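Local coordinates for protein ribonuclease S-3 (Pyrus pyrifolia, PDB 1IQQ) that cleaves RNA as a T2-family endonuclease of the pistil and is responsible for gametophytic self-incompatibility, the rejection of self pollen, at residues D2-T7 with H33-S38. Sequence-based numbering, arbitrary orientation.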
loop_
_atom_site.group_PDB
_atom_site.type_symbol
_atom_site.label_atom_id
_atom_site.label_comp_id
_atom_site.label_asym_id
_atom_site.label_seq_id
_atom_site.Cartn_x
_atom_site.Cartn_y
_atom_site.Cartn_z
ATOM N N ASP A 2 16.536 5.725 0.436
ATOM C CA ASP A 2 16.839 5.855 -1.007
ATOM C C ASP A 2 15.603 6.091 -1.857
ATOM O O ASP A 2 15.677 6.798 -2.856
ATOM C CB ASP A 2 17.468 4.574 -1.579
ATOM C CG ASP A 2 18.803 4.231 -0.935
ATOM O OD1 ASP A 2 19.537 5.197 -0.593
ATOM O OD2 ASP A 2 19.074 3.021 -0.824
ATOM N N TYR A 3 14.467 5.495 -1.496
ATOM C CA TYR A 3 13.275 5.586 -2.390
ATOM C C TYR A 3 12.061 5.299 -1.551
ATOM O O TYR A 3 12.198 5.021 -0.342
ATOM C CB TYR A 3 13.412 4.565 -3.529
ATOM C CG TYR A 3 13.151 3.093 -3.168
ATOM C CD1 TYR A 3 11.932 2.493 -3.482
ATOM C CD2 TYR A 3 14.132 2.303 -2.538
ATOM C CE1 TYR A 3 11.646 1.186 -3.172
ATOM C CE2 TYR A 3 13.864 0.950 -2.266
ATOM C CZ TYR A 3 12.596 0.395 -2.568
ATOM O OH TYR A 3 12.319 -0.904 -2.173
ATOM N N PHE A 4 10.865 5.438 -2.127
ATOM C CA PHE A 4 9.648 5.118 -1.390
ATOM C C PHE A 4 8.898 3.931 -1.935
ATOM O O PHE A 4 8.822 3.704 -3.175
ATOM C CB PHE A 4 8.647 6.283 -1.525
ATOM C CG PHE A 4 8.995 7.479 -0.729
ATOM C CD1 PHE A 4 9.513 8.590 -1.342
ATOM C CD2 PHE A 4 8.740 7.492 0.632
ATOM C CE1 PHE A 4 9.777 9.786 -0.570
ATOM C CE2 PHE A 4 8.981 8.654 1.391
ATOM C CZ PHE A 4 9.484 9.772 0.805
ATOM N N GLN A 5 8.296 3.178 -1.030
ATOM C CA GLN A 5 7.338 2.135 -1.366
ATOM C C GLN A 5 5.988 2.625 -0.893
ATOM O O GLN A 5 5.791 2.866 0.311
ATOM C CB GLN A 5 7.607 0.853 -0.619
ATOM C CG GLN A 5 8.904 0.151 -1.160
ATOM C CD GLN A 5 9.142 -1.146 -0.436
ATOM O OE1 GLN A 5 8.552 -2.201 -0.776
ATOM N NE2 GLN A 5 9.955 -1.088 0.595
ATOM N N PHE A 6 5.010 2.743 -1.787
ATOM C CA PHE A 6 3.632 3.113 -1.402
ATOM C C PHE A 6 2.816 1.890 -1.619
ATOM O O PHE A 6 2.511 1.503 -2.753
ATOM C CB PHE A 6 3.174 4.282 -2.289
ATOM C CG PHE A 6 1.783 4.809 -1.987
ATOM C CD1 PHE A 6 0.971 5.204 -3.011
ATOM C CD2 PHE A 6 1.331 4.954 -0.689
ATOM C CE1 PHE A 6 -0.304 5.791 -2.730
ATOM C CE2 PHE A 6 0.079 5.531 -0.389
ATOM C CZ PHE A 6 -0.743 5.957 -1.409
ATOM N N THR A 7 2.441 1.245 -0.513
ATOM C CA THR A 7 1.750 -0.062 -0.582
ATOM C C THR A 7 0.288 0.058 -0.250
ATOM O O THR A 7 -0.066 0.730 0.756
ATOM C CB THR A 7 2.377 -0.995 0.430
ATOM O OG1 THR A 7 3.784 -1.134 0.129
ATOM C CG2 THR A 7 1.732 -2.414 0.313
ATOM N N HIS A 33 -1.764 0.698 2.941
ATOM C CA HIS A 33 -1.113 -0.106 3.984
ATOM C C HIS A 33 0.148 0.574 4.488
ATOM O O HIS A 33 0.524 0.416 5.651
ATOM C CB HIS A 33 -0.743 -1.486 3.455
ATOM C CG HIS A 33 0.020 -2.346 4.413
ATOM N ND1 HIS A 33 -0.586 -3.077 5.417
ATOM C CD2 HIS A 33 1.346 -2.588 4.520
ATOM C CE1 HIS A 33 0.334 -3.735 6.104
ATOM N NE2 HIS A 33 1.517 -3.458 5.580
ATOM N N GLY A 34 0.866 1.297 3.639
ATOM C CA GLY A 34 2.021 1.997 4.136
ATOM C C GLY A 34 2.640 2.918 3.116
ATOM O O GLY A 34 2.443 2.777 1.888
ATOM N N LEU A 35 3.454 3.847 3.614
ATOM C CA LEU A 35 4.333 4.689 2.770
ATOM C C LEU A 35 5.688 4.597 3.482
ATOM O O LEU A 35 5.880 5.180 4.585
ATOM C CB LEU A 35 3.880 6.122 2.665
ATOM C CG LEU A 35 4.251 7.097 1.472
ATOM C CD1 LEU A 35 4.546 8.581 1.870
ATOM C CD2 LEU A 35 5.095 6.473 0.348
ATOM N N TRP A 36 6.544 3.789 2.885
ATOM C CA TRP A 36 7.821 3.483 3.522
ATOM C C TRP A 36 9.065 4.039 2.926
ATOM O O TRP A 36 9.339 3.764 1.762
ATOM C CB TRP A 36 8.093 1.963 3.542
ATOM C CG TRP A 36 7.069 1.115 4.232
ATOM C CD1 TRP A 36 5.986 1.514 5.004
ATOM C CD2 TRP A 36 7.088 -0.317 4.244
ATOM N NE1 TRP A 36 5.341 0.360 5.490
ATOM C CE2 TRP A 36 6.010 -0.753 5.042
ATOM C CE3 TRP A 36 7.918 -1.281 3.645
ATOM C CZ2 TRP A 36 5.740 -2.139 5.266
ATOM C CZ3 TRP A 36 7.652 -2.637 3.870
ATOM C CH2 TRP A 36 6.576 -3.043 4.674
ATOM N N PRO A 37 9.792 4.897 3.634
ATOM C CA PRO A 37 11.095 5.384 3.124
ATOM C C PRO A 37 11.875 4.037 3.129
ATOM O O PRO A 37 11.886 3.260 4.155
ATOM C CB PRO A 37 11.581 6.303 4.250
ATOM C CG PRO A 37 10.308 6.858 4.833
ATOM C CD PRO A 37 9.368 5.650 4.829
ATOM N N SER A 38 12.526 3.706 2.019
ATOM C CA SER A 38 13.151 2.387 1.850
ATOM C C SER A 38 14.544 2.455 1.306
ATOM O O SER A 38 14.924 3.474 0.747
ATOM C CB SER A 38 12.313 1.565 0.856
ATOM O OG SER A 38 10.990 1.502 1.361
#
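Gln5 and Trp36 form the central hydrogen-bonded pair of this antiparallel strand pairing: Trp36 N reaches Gln5 O at 2.8 Å, in the carbonyl plane, and Gln5 N returns a bond to Trp36 O. That second carbonyl is gripped twice, because Ser38 OG also donates to it, from above its plane. The Ser38 hydroxyl is in turn an acceptor for Gln5 NE2 at 2.9 Å, nearly straight (171°) and only 5° out of the amide plane. Gln5 CG lies anti to the carbonyl carbon (chi1 -71°) and the chain is extended beyond it, which carries the amide to this hydroxyl, with NE2 at the edge of the Trp36 indole, 3.7 Å from CE3. Ser38 CB meanwhile sits over one face of the Tyr3 ring, 3.8 Å from the centroid, a CH-pi contact. Without the hydroxyl, as in an alanine at this position, Gln5 NE2 would probably lose its acceptor and Trp36 O one of its two donors.

Both ends carry classic beta bulges. Asp2 N (2.8 Å) and Tyr3 N reach Ser38 O from opposite faces of its plane; His33 N (2.8 Å) and Gly34 N share Thr7 O from the same face. Ser38 N to Tyr3 O and Thr7 N to Gly34 O complete the outer pairs. On the other side of the sheet Leu35 CD2 packs 3.8 Å from Phe4 CD2 and 3.9 Å from Phe6 CB, and helix 99-112 covers Leu35 and Phe6. Thr7 OG1 is satisfied by Thr168 of strand 161-171.

Trp36 stacks on His88, the catalytic proton acceptor. Doubly bonded Thr7 O probably holds the backbone carrying His33, the proton donor.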